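Long-range contacts in cyclase (Streptomyces sp. R1128, PDB 3TFZ), which probably folds and dehydrates a tethered polyketide chain, closing its first aromatic ring as the aromatase/cyclase of the R1128 pathway: residues A[7-12]-A[145-150]; A[25-30]-A[67-72]; A[35-40]-A[54-59]; A[61-66]-A[84-89]. All coordinates share one frame; numbering follows the deposited sequence.

Contact 1 (A[7-12]-A[145-150])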
loop_
_atom_site.group_PDB
_atom_site.type_symbol
_atom_site.label_atom_id
_atom_site.label_comp_id
_atom_site.label_asym_id
_atom_site.label_seq_id
_atom_site.Cartn_x
_atom_site.Cartn_y
_atom_site.Cartn_z
ATOM N N VAL A 7 7.902 6.283 2.315
ATOM C CA VAL A 7 6.593 5.892 1.794
ATOM C C VAL A 7 6.493 4.406 1.596
ATOM O O VAL A 7 7.505 3.756 1.563
ATOM C CB VAL A 7 6.213 6.644 0.482
ATOM C CG1 VAL A 7 6.283 8.233 0.701
ATOM C CG2 VAL A 7 7.126 6.262 -0.592
ATOM N N GLU A 8 5.252 3.877 1.508
ATOM C CA GLU A 8 4.992 2.444 1.393
ATOM C C GLU A 8 3.801 2.246 0.532
ATOM O O GLU A 8 2.792 2.877 0.737
ATOM C CB GLU A 8 4.783 1.765 2.755
ATOM C CG GLU A 8 5.817 2.063 3.681
ATOM C CD GLU A 8 5.804 1.166 4.905
ATOM O OE1 GLU A 8 5.126 0.146 4.868
ATOM O OE2 GLU A 8 6.417 1.535 5.942
ATOM N N HIS A 9 3.895 1.344 -0.411
ATOM C CA HIS A 9 2.752 1.109 -1.320
ATOM C C HIS A 9 2.553 -0.403 -1.364
ATOM O O HIS A 9 3.519 -1.114 -1.122
ATOM C CB HIS A 9 2.962 1.641 -2.736
ATOM C CG HIS A 9 3.047 3.137 -2.827
ATOM N ND1 HIS A 9 4.162 3.856 -2.418
ATOM C CD2 HIS A 9 2.178 4.053 -3.311
ATOM C CE1 HIS A 9 3.977 5.143 -2.652
ATOM N NE2 HIS A 9 2.781 5.286 -3.195
ATOM N N THR A 10 1.346 -0.865 -1.710
ATOM C CA THR A 10 1.093 -2.292 -1.727
ATOM C C THR A 10 0.057 -2.637 -2.780
ATOM O O THR A 10 -0.722 -1.762 -3.180
ATOM C CB THR A 10 0.721 -2.854 -0.262
ATOM O OG1 THR A 10 0.766 -4.254 -0.230
ATOM C CG2 THR A 10 -0.652 -2.324 0.322
ATOM N N VAL A 11 0.052 -3.924 -3.148
ATOM C CA VAL A 11 -0.904 -4.595 -4.072
ATOM C C VAL A 11 -0.979 -6.069 -3.614
ATOM O O VAL A 11 -0.033 -6.566 -2.950
ATOM C CB VAL A 11 -0.287 -4.356 -5.462
ATOM C CG1 VAL A 11 0.745 -5.418 -6.060
ATOM C CG2 VAL A 11 -0.956 -3.223 -6.299
ATOM N N THR A 12 -2.133 -6.721 -3.867
ATOM C CA THR A 12 -2.435 -8.098 -3.537
ATOM C C THR A 12 -2.244 -8.799 -4.838
ATOM O O THR A 12 -2.910 -8.437 -5.800
ATOM C CB THR A 12 -3.904 -8.234 -3.042
ATOM O OG1 THR A 12 -4.028 -7.599 -1.786
ATOM C CG2 THR A 12 -4.251 -9.656 -2.749
ATOM N N ASN A 145 6.382 5.671 -10.051
ATOM C CA ASN A 145 7.119 4.528 -10.468
ATOM C C ASN A 145 6.944 3.384 -9.510
ATOM O O ASN A 145 7.071 2.261 -9.854
ATOM C CB ASN A 145 8.545 4.992 -10.472
ATOM C CG ASN A 145 8.927 5.440 -11.788
ATOM O OD1 ASN A 145 9.394 4.636 -12.623
ATOM N ND2 ASN A 145 8.657 6.712 -12.072
ATOM N N SER A 146 6.710 3.723 -8.283
ATOM C CA SER A 146 6.379 2.807 -7.262
ATOM C C SER A 146 5.100 1.995 -7.650
ATOM O O SER A 146 5.094 0.754 -7.658
ATOM C CB SER A 146 6.197 3.630 -5.963
ATOM O OG SER A 146 5.645 2.832 -4.967
ATOM N N VAL A 147 4.022 2.726 -7.987
ATOM C CA VAL A 147 2.763 2.195 -8.546
ATOM C C VAL A 147 3.008 1.321 -9.830
ATOM O O VAL A 147 2.512 0.241 -9.873
ATOM C CB VAL A 147 1.692 3.353 -8.736
ATOM C CG1 VAL A 147 0.449 2.841 -9.457
ATOM C CG2 VAL A 147 1.299 3.900 -7.325
ATOM N N ALA A 148 3.828 1.773 -10.786
ATOM C CA ALA A 148 4.127 1.111 -12.032
ATOM C C ALA A 148 4.910 -0.176 -11.787
ATOM O O ALA A 148 4.581 -1.207 -12.384
ATOM C CB ALA A 148 4.924 2.069 -13.009
ATOM N N ASP A 149 5.819 -0.147 -10.807
ATOM C CA ASP A 149 6.658 -1.295 -10.462
ATOM C C ASP A 149 5.862 -2.423 -9.811
ATOM O O ASP A 149 6.010 -3.605 -10.131
ATOM C CB ASP A 149 7.827 -0.824 -9.507
ATOM C CG ASP A 149 9.027 -0.123 -10.248
ATOM O OD1 ASP A 149 9.035 -0.010 -11.525
ATOM O OD2 ASP A 149 9.980 0.327 -9.522
ATOM N N LEU A 150 5.131 -2.066 -8.759
ATOM C CA LEU A 150 4.169 -2.978 -8.105
ATOM C C LEU A 150 3.270 -3.675 -9.113
ATOM O O LEU A 150 3.143 -4.853 -9.004
ATOM C CB LEU A 150 3.336 -2.221 -7.046
ATOM C CG LEU A 150 3.983 -1.971 -5.668
ATOM C CD1 LEU A 150 3.165 -1.005 -4.794
ATOM C CD2 LEU A 150 4.249 -3.283 -4.832
#

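Contact 2 (A[25-30]-A[67-72])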
loop_
_atom_site.group_PDB
_atom_site.type_symbol
_atom_site.label_atom_id
_atom_site.label_comp_id
_atom_site.label_asym_id
_atom_site.label_seq_id
_atom_site.Cartn_x
_atom_site.Cartn_y
_atom_site.Cartn_z
ATOM N N ALA A 25 13.339 -11.800 -7.702
ATOM C CA ALA A 25 14.751 -12.206 -7.715
ATOM C C ALA A 25 15.454 -12.118 -9.097
ATOM O O ALA A 25 16.727 -11.968 -9.151
ATOM C CB ALA A 25 15.015 -13.608 -7.097
ATOM N N ASP A 26 14.710 -12.281 -10.196
ATOM C CA ASP A 26 15.400 -12.394 -11.513
ATOM C C ASP A 26 15.538 -11.001 -12.158
ATOM O O ASP A 26 14.764 -10.662 -13.082
ATOM C CB ASP A 26 14.568 -13.388 -12.346
ATOM C CG ASP A 26 15.135 -13.678 -13.775
ATOM O OD1 ASP A 26 16.333 -13.404 -14.047
ATOM O OD2 ASP A 26 14.305 -14.152 -14.638
ATOM N N VAL A 27 16.468 -10.161 -11.638
ATOM C CA VAL A 27 16.665 -8.859 -12.245
ATOM C C VAL A 27 16.975 -8.887 -13.787
ATOM O O VAL A 27 16.722 -7.893 -14.456
ATOM C CB VAL A 27 17.808 -8.045 -11.694
ATOM C CG1 VAL A 27 17.412 -6.857 -10.895
ATOM C CG2 VAL A 27 18.980 -8.846 -11.269
ATOM N N LEU A 28 17.624 -9.928 -14.314
ATOM C CA LEU A 28 17.779 -10.055 -15.775
ATOM C C LEU A 28 16.417 -9.933 -16.527
ATOM O O LEU A 28 16.400 -9.491 -17.648
ATOM C CB LEU A 28 18.420 -11.376 -16.146
ATOM C CG LEU A 28 19.890 -11.714 -16.506
ATOM C CD1 LEU A 28 20.861 -10.555 -16.461
ATOM C CD2 LEU A 28 20.426 -13.021 -15.835
ATOM N N GLY A 29 15.301 -10.372 -15.933
ATOM C CA GLY A 29 13.979 -10.137 -16.503
ATOM C C GLY A 29 13.411 -8.715 -16.366
ATOM O O GLY A 29 12.419 -8.499 -16.861
ATOM N N TYR A 30 14.000 -7.796 -15.614
ATOM C CA TYR A 30 13.362 -6.475 -15.302
ATOM C C TYR A 30 13.100 -5.553 -16.529
ATOM O O TYR A 30 12.142 -4.814 -16.492
ATOM C CB TYR A 30 14.151 -5.679 -14.252
ATOM C CG TYR A 30 13.885 -6.085 -12.755
ATOM C CD1 TYR A 30 14.185 -5.189 -11.681
ATOM C CD2 TYR A 30 13.390 -7.380 -12.413
ATOM C CE1 TYR A 30 13.985 -5.615 -10.321
ATOM C CE2 TYR A 30 13.222 -7.776 -11.052
ATOM C CZ TYR A 30 13.521 -6.893 -10.028
ATOM O OH TYR A 30 13.310 -7.247 -8.690
ATOM N N SER A 67 22.030 -0.008 -8.142
ATOM C CA SER A 67 21.701 -0.454 -6.792
ATOM C C SER A 67 22.302 -1.720 -6.376
ATOM O O SER A 67 22.516 -2.658 -7.201
ATOM C CB SER A 67 20.192 -0.628 -6.564
ATOM O OG SER A 67 19.758 -1.323 -7.658
ATOM N N ARG A 68 22.550 -1.754 -5.058
ATOM C CA ARG A 68 22.917 -2.983 -4.367
ATOM C C ARG A 68 21.647 -3.589 -3.831
ATOM O O ARG A 68 20.938 -2.956 -3.033
ATOM C CB ARG A 68 23.937 -2.773 -3.293
ATOM C CG ARG A 68 24.325 -4.130 -2.623
ATOM C CD ARG A 68 25.259 -3.963 -1.380
ATOM N NE ARG A 68 26.629 -3.953 -1.909
ATOM C CZ ARG A 68 27.357 -5.068 -2.065
ATOM N NH1 ARG A 68 26.855 -6.252 -1.645
ATOM N NH2 ARG A 68 28.592 -5.004 -2.591
ATOM N N ARG A 69 21.306 -4.776 -4.364
ATOM C CA ARG A 69 20.139 -5.603 -3.870
ATOM C C ARG A 69 20.608 -6.731 -2.992
ATOM O O ARG A 69 21.439 -7.546 -3.441
ATOM C CB ARG A 69 19.310 -6.189 -5.020
ATOM C CG ARG A 69 18.728 -5.038 -5.958
ATOM C CD ARG A 69 18.528 -5.514 -7.410
ATOM N NE ARG A 69 18.017 -6.928 -7.635
ATOM C CZ ARG A 69 16.727 -7.286 -7.654
ATOM N NH1 ARG A 69 15.771 -6.366 -7.461
ATOM N NH2 ARG A 69 16.395 -8.564 -7.879
ATOM N N ASP A 70 20.120 -6.764 -1.752
ATOM C CA ASP A 70 20.452 -7.832 -0.840
ATOM C C ASP A 70 19.254 -8.718 -0.831
ATOM O O ASP A 70 18.214 -8.289 -0.387
ATOM C CB ASP A 70 20.775 -7.285 0.548
ATOM C CG ASP A 70 22.182 -6.510 0.568
ATOM O OD1 ASP A 70 23.206 -7.078 0.028
ATOM O OD2 ASP A 70 22.284 -5.330 1.085
ATOM N N LEU A 71 19.361 -9.934 -1.351
ATOM C CA LEU A 71 18.197 -10.775 -1.544
ATOM C C LEU A 71 18.086 -11.820 -0.412
ATOM O O LEU A 71 19.064 -12.463 -0.081
ATOM C CB LEU A 71 18.260 -11.501 -2.920
ATOM C CG LEU A 71 18.077 -10.705 -4.274
ATOM C CD1 LEU A 71 19.391 -10.100 -4.741
ATOM C CD2 LEU A 71 17.541 -11.676 -5.326
ATOM N N ASP A 72 16.894 -11.981 0.165
ATOM C CA ASP A 72 16.714 -12.850 1.336
ATOM C C ASP A 72 15.438 -13.643 1.103
ATOM O O ASP A 72 14.327 -13.210 1.487
ATOM C CB ASP A 72 16.558 -11.951 2.577
ATOM C CG ASP A 72 16.562 -12.725 3.874
ATOM O OD1 ASP A 72 16.920 -12.133 4.899
ATOM O OD2 ASP A 72 16.221 -13.900 3.890
#

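Contact 3 (A[35-40]-A[54-59]). With K (potassium ion), chain G.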
loop_
_atom_site.group_PDB
_atom_site.type_symbol
_atom_site.label_atom_id
_atom_site.label_comp_id
_atom_site.label_asym_id
_atom_site.label_seq_id
_atom_site.Cartn_x
_atom_site.Cartn_y
_atom_site.Cartn_z
ATOM N N PRO A 35 7.919 -1.794 -17.773
ATOM C CA PRO A 35 7.896 -0.953 -18.992
ATOM C C PRO A 35 8.867 0.247 -18.987
ATOM O O PRO A 35 9.524 0.513 -19.979
ATOM C CB PRO A 35 6.379 -0.592 -19.161
ATOM C CG PRO A 35 5.651 -1.920 -18.458
ATOM C CD PRO A 35 6.548 -2.063 -17.227
ATOM N N PRO A 36 8.998 0.952 -17.860
ATOM C CA PRO A 36 9.928 2.132 -17.996
ATOM C C PRO A 36 11.397 1.706 -17.927
ATOM O O PRO A 36 12.260 2.461 -18.369
ATOM C CB PRO A 36 9.562 3.012 -16.763
ATOM C CG PRO A 36 8.274 2.332 -16.118
ATOM C CD PRO A 36 8.418 0.845 -16.504
ATOM N N THR A 37 11.683 0.480 -17.415
ATOM C CA THR A 37 13.041 -0.116 -17.502
ATOM C C THR A 37 13.551 -0.518 -18.883
ATOM O O THR A 37 13.014 -1.505 -19.455
ATOM C CB THR A 37 13.181 -1.245 -16.536
ATOM O OG1 THR A 37 12.747 -0.695 -15.333
ATOM C CG2 THR A 37 14.699 -1.751 -16.389
ATOM N N GLU A 38 14.522 0.219 -19.422
ATOM C CA GLU A 38 15.040 -0.040 -20.778
ATOM C C GLU A 38 16.200 -1.064 -20.841
ATOM O O GLU A 38 16.458 -1.693 -21.856
ATOM C CB GLU A 38 15.521 1.271 -21.434
ATOM C CG GLU A 38 14.435 2.347 -21.588
ATOM C CD GLU A 38 13.200 1.878 -22.386
ATOM O OE1 GLU A 38 13.304 1.795 -23.649
ATOM O OE2 GLU A 38 12.127 1.573 -21.760
ATOM N N LYS A 39 16.918 -1.213 -19.748
ATOM C CA LYS A 39 18.179 -1.941 -19.774
ATOM C C LYS A 39 18.567 -2.224 -18.353
ATOM O O LYS A 39 18.428 -1.382 -17.467
ATOM C CB LYS A 39 19.285 -1.147 -20.495
ATOM C CG LYS A 39 20.500 -1.959 -20.906
ATOM C CD LYS A 39 21.677 -1.110 -21.426
ATOM C CE LYS A 39 22.766 -2.061 -22.055
ATOM N NZ LYS A 39 24.088 -1.400 -22.561
ATOM N N VAL A 40 19.015 -3.437 -18.143
ATOM C CA VAL A 40 19.538 -3.881 -16.886
ATOM C C VAL A 40 20.933 -4.452 -17.165
ATOM O O VAL A 40 21.135 -5.161 -18.178
ATOM C CB VAL A 40 18.733 -5.083 -16.308
ATOM C CG1 VAL A 40 19.325 -5.548 -14.985
ATOM C CG2 VAL A 40 17.302 -4.744 -16.113
ATOM N N LEU A 54 20.999 0.134 -13.995
ATOM C CA LEU A 54 19.633 0.228 -14.556
ATOM C C LEU A 54 19.463 1.486 -15.377
ATOM O O LEU A 54 19.778 2.547 -14.939
ATOM C CB LEU A 54 18.588 0.174 -13.429
ATOM C CG LEU A 54 18.440 -1.171 -12.670
ATOM C CD1 LEU A 54 18.105 -1.062 -11.200
ATOM C CD2 LEU A 54 17.396 -2.030 -13.355
ATOM N N HIS A 55 18.911 1.361 -16.560
ATOM C CA HIS A 55 18.425 2.504 -17.422
ATOM C C HIS A 55 16.895 2.472 -17.391
ATOM O O HIS A 55 16.301 1.491 -17.784
ATOM C CB HIS A 55 18.985 2.452 -18.908
ATOM C CG HIS A 55 20.482 2.448 -18.969
ATOM N ND1 HIS A 55 21.246 1.405 -18.452
ATOM C CD2 HIS A 55 21.359 3.412 -19.351
ATOM C CE1 HIS A 55 22.528 1.731 -18.556
ATOM N NE2 HIS A 55 22.626 2.927 -19.118
ATOM N N VAL A 56 16.311 3.578 -16.919
ATOM C CA VAL A 56 14.879 3.701 -16.589
ATOM C C VAL A 56 14.390 5.084 -17.062
ATOM O O VAL A 56 14.912 6.096 -16.600
ATOM C CB VAL A 56 14.585 3.539 -15.088
ATOM C CG1 VAL A 56 13.059 3.617 -14.778
ATOM C CG2 VAL A 56 15.244 2.201 -14.497
ATOM N N ASP A 57 13.397 5.143 -17.971
ATOM C CA ASP A 57 12.790 6.465 -18.165
ATOM C C ASP A 57 11.920 6.984 -17.014
ATOM O O ASP A 57 10.976 6.340 -16.584
ATOM C CB ASP A 57 12.161 6.678 -19.559
ATOM C CG ASP A 57 11.557 5.460 -20.075
ATOM O OD1 ASP A 57 10.610 5.011 -19.394
ATOM O OD2 ASP A 57 12.047 4.945 -21.115
ATOM N N VAL A 58 12.311 8.139 -16.487
ATOM C CA VAL A 58 11.456 8.874 -15.508
ATOM C C VAL A 58 10.999 10.217 -16.070
ATOM O O VAL A 58 11.802 11.025 -16.505
ATOM C CB VAL A 58 12.039 8.965 -14.039
ATOM C CG1 VAL A 58 13.077 7.909 -13.817
ATOM C CG2 VAL A 58 12.547 10.348 -13.736
ATOM N N ALA A 59 9.692 10.420 -16.104
ATOM C CA ALA A 59 9.100 11.663 -16.683
ATOM C C ALA A 59 9.604 11.860 -18.094
ATOM O O ALA A 59 9.591 10.956 -18.897
ATOM C CB ALA A 59 9.395 12.891 -15.811
HETATM K K K G . 10.786 -2.313 -20.606
HETATM O O HOH W 1 8.425 -4.007 -20.672
#

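Contact 4 (A[61-66]-A[84-89])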
loop_
_atom_site.group_PDB
_atom_site.type_symbol
_atom_site.label_atom_id
_atom_site.label_comp_id
_atom_site.label_asym_id
_atom_site.label_seq_id
_atom_site.Cartn_x
_atom_site.Cartn_y
_atom_site.Cartn_z
ATOM N N GLU A 61 12.492 11.450 -19.292
ATOM C CA GLU A 61 13.612 10.745 -19.834
ATOM C C GLU A 61 14.430 9.742 -19.000
ATOM O O GLU A 61 14.026 9.208 -17.961
ATOM C CB GLU A 61 14.560 11.739 -20.460
ATOM C CG GLU A 61 15.422 12.461 -19.441
ATOM C CD GLU A 61 14.618 13.245 -18.478
ATOM O OE1 GLU A 61 14.296 12.650 -17.447
ATOM O OE2 GLU A 61 14.291 14.429 -18.741
ATOM N N ILE A 62 15.600 9.506 -19.562
ATOM C CA ILE A 62 16.370 8.361 -19.279
ATOM C C ILE A 62 17.275 8.652 -18.092
ATOM O O ILE A 62 18.180 9.477 -18.147
ATOM C CB ILE A 62 17.122 7.925 -20.515
ATOM C CG1 ILE A 62 17.894 6.644 -20.255
ATOM C CG2 ILE A 62 18.068 9.043 -20.965
ATOM C CD1 ILE A 62 17.062 5.583 -19.908
ATOM N N ASN A 63 16.950 7.993 -16.992
ATOM C CA ASN A 63 17.793 8.021 -15.839
ATOM C C ASN A 63 18.601 6.739 -15.693
ATOM O O ASN A 63 18.184 5.645 -16.098
ATOM C CB ASN A 63 16.975 8.350 -14.573
ATOM C CG ASN A 63 16.753 9.883 -14.396
ATOM O OD1 ASN A 63 17.142 10.421 -13.398
ATOM N ND2 ASN A 63 16.163 10.557 -15.370
ATOM N N THR A 64 19.801 6.918 -15.162
ATOM C CA THR A 64 20.689 5.846 -14.933
ATOM C C THR A 64 20.962 5.772 -13.415
ATOM O O THR A 64 21.172 6.776 -12.787
ATOM C CB THR A 64 21.927 5.948 -15.847
ATOM O OG1 THR A 64 22.515 4.675 -15.900
ATOM C CG2 THR A 64 22.958 6.856 -15.295
ATOM N N TRP A 65 20.899 4.575 -12.834
ATOM C CA TRP A 65 21.373 4.378 -11.487
ATOM C C TRP A 65 21.878 2.963 -11.289
ATOM O O TRP A 65 21.689 2.058 -12.125
ATOM C CB TRP A 65 20.304 4.764 -10.404
ATOM C CG TRP A 65 19.063 3.987 -10.458
ATOM C CD1 TRP A 65 18.891 2.666 -10.084
ATOM C CD2 TRP A 65 17.784 4.428 -10.989
ATOM N NE1 TRP A 65 17.581 2.262 -10.341
ATOM C CE2 TRP A 65 16.882 3.304 -10.895
ATOM C CE3 TRP A 65 17.313 5.651 -11.527
ATOM C CZ2 TRP A 65 15.526 3.396 -11.231
ATOM C CZ3 TRP A 65 15.963 5.725 -11.922
ATOM C CH2 TRP A 65 15.082 4.610 -11.762
ATOM N N THR A 66 22.526 2.792 -10.142
ATOM C CA THR A 66 23.144 1.556 -9.702
ATOM C C THR A 66 22.599 1.188 -8.317
ATOM O O THR A 66 22.730 1.971 -7.442
ATOM C CB THR A 66 24.666 1.777 -9.598
ATOM O OG1 THR A 66 25.202 1.725 -10.902
ATOM C CG2 THR A 66 25.336 0.687 -8.797
ATOM N N GLU A 84 24.738 4.794 -7.001
ATOM C CA GLU A 84 24.849 5.908 -7.902
ATOM C C GLU A 84 23.375 6.232 -8.187
ATOM O O GLU A 84 22.581 5.336 -8.281
ATOM C CB GLU A 84 25.778 5.569 -9.138
ATOM C CG GLU A 84 27.348 5.738 -8.724
ATOM C CD GLU A 84 28.328 5.033 -9.630
ATOM O OE1 GLU A 84 28.616 3.822 -9.434
ATOM O OE2 GLU A 84 28.841 5.703 -10.544
ATOM N N THR A 85 23.021 7.508 -8.239
ATOM C CA THR A 85 21.614 7.892 -8.263
ATOM C C THR A 85 21.374 8.895 -9.427
ATOM O O THR A 85 22.240 9.109 -10.231
ATOM C CB THR A 85 21.156 8.475 -6.891
ATOM O OG1 THR A 85 21.850 9.692 -6.629
ATOM C CG2 THR A 85 21.531 7.573 -5.761
ATOM N N ALA A 86 20.159 9.343 -9.618
ATOM C CA ALA A 86 19.883 10.369 -10.628
ATOM C C ALA A 86 20.271 11.712 -10.019
ATOM O O ALA A 86 20.302 11.824 -8.787
ATOM C CB ALA A 86 18.350 10.368 -10.949
ATOM N N PRO A 87 20.559 12.733 -10.860
ATOM C CA PRO A 87 21.074 14.067 -10.314
ATOM C C PRO A 87 20.297 14.736 -9.145
ATOM O O PRO A 87 20.923 15.321 -8.300
ATOM C CB PRO A 87 21.148 15.004 -11.535
ATOM C CG PRO A 87 21.279 13.997 -12.722
ATOM C CD PRO A 87 20.512 12.700 -12.330
ATOM N N ILE A 88 18.991 14.641 -9.087
ATOM C CA ILE A 88 18.230 15.337 -8.059
ATOM C C ILE A 88 18.140 14.467 -6.794
ATOM O O ILE A 88 17.589 14.887 -5.777
ATOM C CB ILE A 88 16.824 15.748 -8.563
ATOM C CG1 ILE A 88 16.009 14.466 -8.892
ATOM C CG2 ILE A 88 16.989 16.757 -9.799
ATOM C CD1 ILE A 88 14.493 14.484 -8.402
ATOM N N VAL A 89 18.739 13.266 -6.845
ATOM C CA VAL A 89 18.511 12.296 -5.733
ATOM C C VAL A 89 19.717 12.258 -4.898
ATOM O O VAL A 89 20.841 12.174 -5.439
ATOM C CB VAL A 89 18.162 10.832 -6.249
ATOM C CG1 VAL A 89 18.255 9.776 -5.118
ATOM C CG2 VAL A 89 16.875 10.826 -6.917
#

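Contact 1 (A[7-12]-A[145-150])
His9 and Ser146 meet where strand 7-12, outermost in the sheet of this chain, faces the long C-terminal helix. The imidazole leaves the strand with CG anti to the carbonyl carbon (chi1 -66°), and this brings one ring face under the serine hydroxyl. Ser146 OG sits 3.0 Å above the His9 ring plane, displaced toward the rim on the ND1 side; the OG to ND1 distance is 3.1 Å. The hydroxyl gets there because OG stands anti to the backbone N of Ser146. At the far end of the ring, His9 NE2 is hydrogen-bonded to Glu143, one turn earlier on the same helix, so the imidazole is fixed from its tip while the serine covers a face. Val147 adds a looser touch, its CG2 4.1 Å from His9 CD2, with the two side chains crossing at about a right angle. This is the helix-grip arrangement of the Bet v 1-like fold: a curved antiparallel sheet wraps round a long helix, which here runs 27° from the strand direction. Leu150, one turn after Ser146, supplies the apolar half. Its CD1 comes within 3.4 Å of His9 CB and 3.6 Å of Thr10 N. Val11 turns CG1 to the helix, 4.2 Å from Leu150 CB, and also packs on Asn151 and Leu154. On the other side of the strand, Thr10 packs on Thr10 of the second subunit.

Contact 2 (A[25-30]-A[67-72])
Arg69 and Tyr30 reach for each other from opposite directions, the arginine from strand 67-72 of the Bet v 1-like sheet and the tyrosine from the segment linking helices 17-25 and 30-33. In this helix-grip fold those short helices close one end of the sheet, and the contact is buried there. The planes of the phenol ring and the guanidinium stand 83° apart. Arg69 NH1 donates to Tyr30 OH over 2.9 Å, with an N-H...O angle of 143°; the hydroxyl lies near the guanidinium edge but 23° out of its plane. Val27 fills the corner between the two flat groups. Its CG1 rests 3.2 Å above the guanidinium plane, over the centre, and the same methyl sits 3.6 Å above the Tyr30 ring plane, toward the rim. The arginine chain bends at chi3, which swings the head group across Val27. Other partners complete the grip: NE is hydrogen-bonded to Gln50 and NH2 to the carbonyl of Leu24, which Tyr30 OH also contacts by a hydrogen bond. Several bonds therefore fix the rotation of this buried cation, and the Leu24 carbonyl would be expected to favour its charge. A bound buffer molecule close to Arg69 suggests that this group borders the interior pocket. Two residues along the strand, Leu71 packs on Ala25, its CD2 3.6 Å from Ala25 CB.

Contact 3 (A[35-40]-A[54-59])
Lys39 lies alongside His55 on one face of an antiparallel beta hairpin, strands 37-46 and 49-58, which forms the edge of the helix-grip sheet in this chain. Its CB is 3.8 Å from His55 ND1. With CG anti to the backbone N (chi1 -164°) the chain sets off extended, in the same direction as the imidazole; CD passes His55 ND1 at 3.9 Å, and NZ runs on beyond the ring. A classic bulge interrupts the pairing: two residues, Glu38 and Lys39, stand opposite the single His55, whose O accepts Glu38 N at 2.7 Å and, only weakly, Lys39 N. A straighter bond goes back from His55 N to Lys39 O, with an N-H...O angle of 173°. On the opposite face Leu54 CD2 touches Val40 CG2 at 3.9 Å, and Thr37 CG2 joins them. Glu38 folds back at chi2, bringing OE2 within 3.4 Å of Asp57 OD2; two carboxylates this close would probably raise the proton affinity of one. Pro36 O takes the Asp57 amide, while its neighbours' carbonyls turn to a potassium ion that Ala31 and Phe34 also bind: Thr37 O lies 2.6 Å from the metal and Pro35 O a long 3.2 Å.

Contact 4 (A[61-66]-A[84-89])
Thr66 N donates to Glu84 O over 3.2 Å, a nearly straight bond (175°) whose donor stands 38° out of the carbonyl plane. The return bond, from Glu84 N to Thr66 O, is weak at 3.5 Å. Together they make Thr66 and Glu84 an antiparallel hydrogen-bonded pair, a rung between strand 61-72 of the Bet v 1-like sheet and the chain that has just left strand 77-82 on its way to strand 89-100. That connection contains a type I turn from Ala86 to Val89, and Thr85 braces it with a bond from OG1 to Val89 O, 2.9 Å long. Outward from the pair, Thr66 CB and Glu84 CB lie side by side on the same face, 4.0 Å apart. Trp65, one residue earlier, also lies against this carbonyl: its CB is 3.2 Å from Glu84 O and 4.0 Å from Thr85 CA. With CG between the backbone N and the carbonyl carbon (chi1 61°), the indole turns away from the turn and packs over Leu54 and Val56. Its NE1 is hydrogen-bonded to a bound buffer molecule. Contact here thus rests on backbone pairing at one end, with the indole committed to the interior, consistent with a lining role in the polyketide pocket.

Contact 1 joins the two ends of the domain, the first strand and the C-terminal helix, and the other three contacts fall between its segments along the chain. Contact 3 lies between the segments of contact 2 and closes before contact 4 opens, while the segments of contacts 2 and 4 alternate. All four reach the same seven-stranded sheet. Contacts 3 and 4, centres about 10 Å apart, use neighbouring strands, 49-58 and 61-72; contacts 2 and 4 share strand 61-72 with centres about 18 Å apart. Contact 2 touches contact 3 where Tyr30 packs on Val40. Contacts 2, 3 and 4 each bring a side chain near the bound buffer molecule, consistent with a pocket between sheet and helix.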